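Local structure of alkylpurine DNA glycosylase AlkC (Pseudomonas fluorescens, 5VHV) at residues A[231-234]-A[235-238]; A[329-332]-A[333-336]. The protein is a DNA glycosylase that excises alkylated purine bases from damaged DNA, starting base excision repair without flipping the damaged nucleotide out of the helix. All blocks are in the same frame, centred on the assembly; numbering follows the deposited sequence.

Contact 1 (A[231-234]-A[235-238])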
loop_
_atom_site.group_PDB
_atom_site.type_symbol
_atom_site.label_atom_id
_atom_site.label_comp_id
_atom_site.label_asym_id
_atom_site.label_seq_id
_atom_site.Cartn_x
_atom_site.Cartn_y
_atom_site.Cartn_z
ATOM N N ARG A 231 1.707 10.107 6.830
ATOM C CA ARG A 231 2.425 9.256 7.782
ATOM C C ARG A 231 3.929 9.252 7.550
ATOM O O ARG A 231 4.694 9.152 8.518
ATOM C CB ARG A 231 1.866 7.842 7.733
ATOM C CG ARG A 231 2.130 7.052 6.428
ATOM C CD ARG A 231 1.301 5.790 6.496
ATOM N NE ARG A 231 1.536 4.811 5.450
ATOM C CZ ARG A 231 0.830 4.702 4.329
ATOM N NH1 ARG A 231 -0.124 5.565 4.044
ATOM N NH2 ARG A 231 1.074 3.698 3.502
ATOM N N SER A 232 4.382 9.336 6.294
ATOM C CA SER A 232 5.819 9.348 6.047
ATOM C C SER A 232 6.418 10.685 6.463
ATOM O O SER A 232 7.465 10.735 7.118
ATOM C CB SER A 232 6.110 9.047 4.567
ATOM O OG SER A 232 5.605 7.769 4.198
ATOM N N LEU A 233 5.742 11.785 6.140
ATOM C CA LEU A 233 6.256 13.092 6.544
ATOM C C LEU A 233 6.258 13.246 8.061
ATOM O O LEU A 233 7.163 13.881 8.613
ATOM C CB LEU A 233 5.439 14.208 5.894
ATOM C CG LEU A 233 5.496 14.249 4.356
ATOM C CD1 LEU A 233 4.677 15.415 3.787
ATOM C CD2 LEU A 233 6.928 14.351 3.870
ATOM N N ILE A 234 5.280 12.655 8.743
ATOM C CA ILE A 234 5.260 12.716 10.205
ATOM C C ILE A 234 6.473 11.998 10.781
ATOM O O ILE A 234 7.107 12.488 11.723
ATOM C CB ILE A 234 3.938 12.135 10.748
ATOM C CG1 ILE A 234 2.781 13.099 10.447
ATOM C CG2 ILE A 234 4.004 11.868 12.282
ATOM C CD1 ILE A 234 1.437 12.466 10.566
ATOM N N LYS A 235 6.791 10.814 10.249
ATOM C CA LYS A 235 7.970 10.083 10.705
ATOM C C LYS A 235 9.248 10.865 10.441
ATOM O O LYS A 235 10.197 10.796 11.233
ATOM C CB LYS A 235 8.015 8.707 10.030
ATOM C CG LYS A 235 7.045 7.716 10.649
ATOM C CD LYS A 235 7.238 6.309 10.113
ATOM C CE LYS A 235 6.828 6.229 8.640
ATOM N NZ LYS A 235 6.962 4.818 8.120
ATOM N N GLN A 236 9.286 11.626 9.342
ATOM C CA GLN A 236 10.424 12.479 9.016
ATOM C C GLN A 236 10.505 13.711 9.899
ATOM O O GLN A 236 11.483 14.454 9.799
ATOM C CB GLN A 236 10.346 12.922 7.557
ATOM C CG GLN A 236 10.544 11.818 6.545
ATOM C CD GLN A 236 10.171 12.297 5.143
ATOM O OE1 GLN A 236 10.285 13.486 4.824
ATOM N NE2 GLN A 236 9.687 11.382 4.321
ATOM N N GLY A 237 9.514 13.944 10.752
ATOM C CA GLY A 237 9.548 15.115 11.609
ATOM C C GLY A 237 9.155 16.393 10.911
ATOM O O GLY A 237 9.507 17.480 11.379
ATOM N N ASN A 238 8.426 16.300 9.809
ATOM C CA ASN A 238 8.016 17.486 9.061
ATOM C C ASN A 238 7.103 18.363 9.914
ATOM O O ASN A 238 6.062 17.903 10.392
ATOM C CB ASN A 238 7.303 17.061 7.777
ATOM C CG ASN A 238 6.885 18.239 6.934
ATOM O OD1 ASN A 238 5.866 18.868 7.191
ATOM N ND2 ASN A 238 7.671 18.544 5.919
HETATM O O HOH W 1 5.834 5.445 5.585
#
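Leu-233 and Asn-238 meet where helix 231-235 ends, CB against CB at 3.9 Å, on the tightly packed side of this turn. Leu-209 of helix 205-213 touches both side chains, and Ala-241 of the following helix lies against Leu-233 and Ile-234, both buried; Ile-234 also touches Lys-308 of strand 305-314. The backbone closes the helix with a Schellman motif: Asn-238 N donates to Leu-233 O (3.0 Å), while Gly-237 N donates to Ile-234 O. Gly-237 supplies the positive phi (78°) that the motif demands and that glycine tolerates easily. Asn-238 then serves as N-cap of the next helix; with CG anti to the backbone N (chi1 -178°), its OD1 accepts from Ala-241 N, and helix 239-244 begins directly after it.

Gln-236 forms the exposed side. Its chain runs out extended over the Ser-232 carbonyl, CG at 3.3 Å from Ser-232 O, and its OE1 comes within 3.6 Å of Leu-233 CD2, an oblique crossing. Lys-235, partly covered by Val-306 and Lys-308 of strand 305-314, folds back along the Arg-231 carbonyl, its CE 3.6 Å from Arg-231 O. The bend at chi3 (-68°) carries NZ to a water 2.8 Å away, and this water donates to Ser-232 OG at 2.7 Å. Ser-232 OG is also hydrogen-bonded to Asn-198 OD1, and the Ser-232 side chain packs on a DNA phosphate, while Arg-231, held by Asn-195 and the His-228 carbonyl, packs on a modified base. The ammonium, linked to Ser-232 through water, would probably add positive potential near the DNA backbone.

Contact 2 (A[329-332]-A[333-336]). With nucleotides of chain D.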
loop_
_atom_site.group_PDB
_atom_site.type_symbol
_atom_site.label_atom_id
_atom_site.label_comp_id
_atom_site.label_asym_id
_atom_site.label_seq_id
_atom_site.Cartn_x
_atom_site.Cartn_y
_atom_site.Cartn_z
ATOM N N ARG A 329 16.207 -9.653 14.538
ATOM C CA ARG A 329 16.558 -10.911 13.904
ATOM C C ARG A 329 16.545 -10.691 12.398
ATOM O O ARG A 329 15.832 -9.825 11.900
ATOM C CB ARG A 329 15.594 -12.028 14.318
ATOM C CG ARG A 329 14.270 -12.082 13.567
ATOM C CD ARG A 329 13.345 -10.923 13.910
ATOM N NE ARG A 329 12.024 -11.104 13.317
ATOM C CZ ARG A 329 11.038 -10.218 13.402
ATOM N NH1 ARG A 329 11.205 -9.079 14.082
ATOM N NH2 ARG A 329 9.879 -10.472 12.804
ATOM N N ASP A 330 17.354 -11.458 11.680
ATOM C CA ASP A 330 17.367 -11.336 10.230
ATOM C C ASP A 330 16.014 -11.716 9.640
ATOM O O ASP A 330 15.351 -12.657 10.083
ATOM C CB ASP A 330 18.480 -12.188 9.631
ATOM C CG ASP A 330 19.830 -11.490 9.674
ATOM O OD1 ASP A 330 19.891 -10.285 10.003
ATOM O OD2 ASP A 330 20.836 -12.155 9.406
ATOM N N MET A 331 15.618 -10.945 8.642
ATOM C CA MET A 331 14.293 -10.947 8.051
ATOM C C MET A 331 14.467 -10.792 6.560
ATOM O O MET A 331 15.470 -10.246 6.098
ATOM C CB MET A 331 13.460 -9.774 8.570
ATOM C CG MET A 331 13.021 -9.961 9.958
ATOM S SD MET A 331 12.089 -8.572 10.506
ATOM C CE MET A 331 13.318 -7.364 10.888
ATOM N N THR A 332 13.464 -11.241 5.799
ATOM C CA THR A 332 13.525 -11.019 4.365
ATOM C C THR A 332 13.825 -9.567 4.054
ATOM O O THR A 332 14.634 -9.265 3.169
ATOM C CB THR A 332 12.219 -11.440 3.706
ATOM O OG1 THR A 332 11.972 -12.809 4.013
ATOM C CG2 THR A 332 12.320 -11.280 2.218
ATOM N N THR A 333 13.195 -8.655 4.775
ATOM C CA THR A 333 13.297 -7.246 4.435
ATOM C C THR A 333 14.433 -6.523 5.147
ATOM O O THR A 333 14.619 -5.335 4.891
ATOM C CB THR A 333 11.975 -6.515 4.730
ATOM O OG1 THR A 333 11.997 -5.204 4.122
ATOM C CG2 THR A 333 11.725 -6.388 6.236
ATOM N N ARG A 334 15.197 -7.184 6.016
ATOM C CA ARG A 334 16.309 -6.501 6.690
ATOM C C ARG A 334 17.314 -7.524 7.196
ATOM O O ARG A 334 16.990 -8.332 8.074
ATOM C CB ARG A 334 15.801 -5.635 7.849
ATOM C CG ARG A 334 16.860 -4.707 8.447
ATOM C CD ARG A 334 16.312 -3.749 9.526
ATOM N NE ARG A 334 15.176 -2.995 9.038
ATOM C CZ ARG A 334 13.906 -3.165 9.420
ATOM N NH1 ARG A 334 13.583 -4.030 10.363
ATOM N NH2 ARG A 334 12.943 -2.453 8.853
ATOM N N LYS A 335 18.533 -7.470 6.658
ATOM C CA LYS A 335 19.675 -8.182 7.213
ATOM C C LYS A 335 20.429 -7.254 8.161
ATOM O O LYS A 335 20.492 -6.040 7.945
ATOM C CB LYS A 335 20.606 -8.663 6.096
ATOM C CG LYS A 335 21.813 -9.458 6.578
ATOM C CD LYS A 335 22.518 -10.152 5.401
ATOM C CE LYS A 335 23.934 -10.583 5.741
ATOM N NZ LYS A 335 24.004 -11.682 6.738
ATOM N N HIS A 336 20.991 -7.836 9.218
ATOM C CA HIS A 336 21.684 -7.070 10.241
ATOM C C HIS A 336 23.176 -7.370 10.217
ATOM O O HIS A 336 23.628 -8.425 9.755
ATOM C CB HIS A 336 21.123 -7.352 11.640
ATOM C CG HIS A 336 19.661 -7.049 11.758
ATOM N ND1 HIS A 336 18.691 -7.879 11.234
ATOM C CD2 HIS A 336 19.004 -5.988 12.283
ATOM C CE1 HIS A 336 17.499 -7.350 11.443
ATOM N NE2 HIS A 336 17.656 -6.210 12.091
ATOM P P DC D 5 10.071 -10.234 6.994
ATOM O OP1 DC D 5 10.617 -11.514 7.454
ATOM O OP2 DC D 5 10.824 -9.240 6.219
ATOM O "O5'" DC D 5 8.950 -10.532 5.882
ATOM C "C5'" DC D 5 7.930 -11.469 6.142
ATOM C "C4'" DC D 5 6.861 -11.370 5.063
ATOM O "O4'" DC D 5 6.168 -10.117 5.204
ATOM C "C3'" DC D 5 7.401 -11.375 3.614
ATOM O "O3'" DC D 5 6.988 -12.531 2.947
ATOM C "C2'" DC D 5 6.805 -10.116 2.968
ATOM C "C1'" DC D 5 5.668 -9.785 3.928
ATOM N N1 DC D 5 5.232 -8.387 3.951
ATOM C C2 DC D 5 3.857 -8.107 3.845
ATOM O O2 DC D 5 3.049 -9.070 3.734
ATOM N N3 DC D 5 3.452 -6.819 3.866
ATOM C C4 DC D 5 4.356 -5.836 4.003
ATOM N N4 DC D 5 3.919 -4.561 4.018
ATOM C C5 DC D 5 5.757 -6.109 4.118
ATOM C C6 DC D 5 6.145 -7.385 4.089
ATOM P P DA D 4 9.530 -4.234 9.965
ATOM O OP1 DA D 4 10.808 -4.520 10.631
ATOM O OP2 DA D 4 9.380 -3.283 8.845
ATOM O "O5'" DA D 4 8.878 -5.587 9.463
ATOM C "C5'" DA D 4 8.824 -6.693 10.359
ATOM C "C4'" DA D 4 8.348 -7.950 9.644
ATOM O "O4'" DA D 4 6.928 -7.852 9.352
ATOM C "C3'" DA D 4 9.029 -8.234 8.329
ATOM O "O3'" DA D 4 9.238 -9.642 8.209
ATOM C "C2'" DA D 4 8.059 -7.680 7.284
ATOM C "C1'" DA D 4 6.704 -7.961 7.952
ATOM N N9 DA D 4 5.636 -7.011 7.653
ATOM C C8 DA D 4 5.729 -5.660 7.643
ATOM N N7 DA D 4 4.598 -5.058 7.405
ATOM C C5 DA D 4 3.684 -6.092 7.309
ATOM C C6 DA D 4 2.313 -6.091 7.063
ATOM N N6 DA D 4 1.624 -4.961 6.903
ATOM N N1 DA D 4 1.678 -7.275 7.015
ATOM C C2 DA D 4 2.396 -8.396 7.210
ATOM N N3 DA D 4 3.711 -8.518 7.430
ATOM C C4 DA D 4 4.296 -7.301 7.464
HETATM O O HOH W 2 23.120 -11.203 9.337
#
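Asp-330 and His-336 are joined twice through one carboxylate oxygen. OD1 accepts from His-336 ND1 at 3.0 Å, with the oxygen lying in the imidazole plane, and from His-336 N at 2.8 Å on the syn side, 28° out of the carboxylate plane. Carboxylate and ring are nearly coplanar, 16° apart; the ND1 bond holds the ring's rotation, while the bond from His-336 N ties the backbone to the same oxygen. The other oxygen, OD2, accepts from a water that also donates to His-336 O and accepts from Lys-335 NZ; this ammonium remains beyond salt-bridge distance of Asp-330.

Between these residues the chain reverses in a type I beta turn from Met-331 to Arg-334, the tip of a hairpin-like loop between strands 319-327 and 339-347 that grips the DNA backbone. Met-331 and Arg-334 form a single antiparallel bridge: Met-331 N donates to Arg-334 O, and Arg-334 N returns to Met-331 O at 3.1 Å. The remaining amides of the turn point at the phosphate of DC5 of chain D: Thr-333 N donates to OP2 at 2.8 Å, and Thr-332 N makes a weak bond to OP1. Thr-332 OG1 binds another DNA phosphate, and Thr-333 OG1 makes a weak hydrogen bond with N4 of a cytosine base.

Arg-334, its chain bent at chi3 (-53°), brings NH1 edge-on to OP1 of DA4 of chain D, 2.8 Å away and in the guanidinium plane. Met-331 runs alongside it, with CE 3.4 Å from NH1. Its SD lies over the centre of one face of the Arg-329 guanidinium, 3.5 Å above the plane; Arg-329 NH1 itself donates to His-327 O.

Contacts 1 and 2 approach the same bound DNA from two parts of the chain. Residues 231-238 join the last helices of the helical part of the chain, whereas residues 329-336 form a loop of the C-terminal beta domain. Their centres are 24 Å apart and their nearest atoms about 9 Å apart, without touching. Contact 1 reaches a modified base and a phosphate through Arg-231 and Ser-232; contact 2 takes hold of consecutive phosphates of chain D. Strand 305-314 borders both, touching Ile-234 and Lys-235 of contact 1 and Arg-334 of contact 2. The bound 9B4 lies about 9 Å from the side chains of Arg-231 and Thr-332.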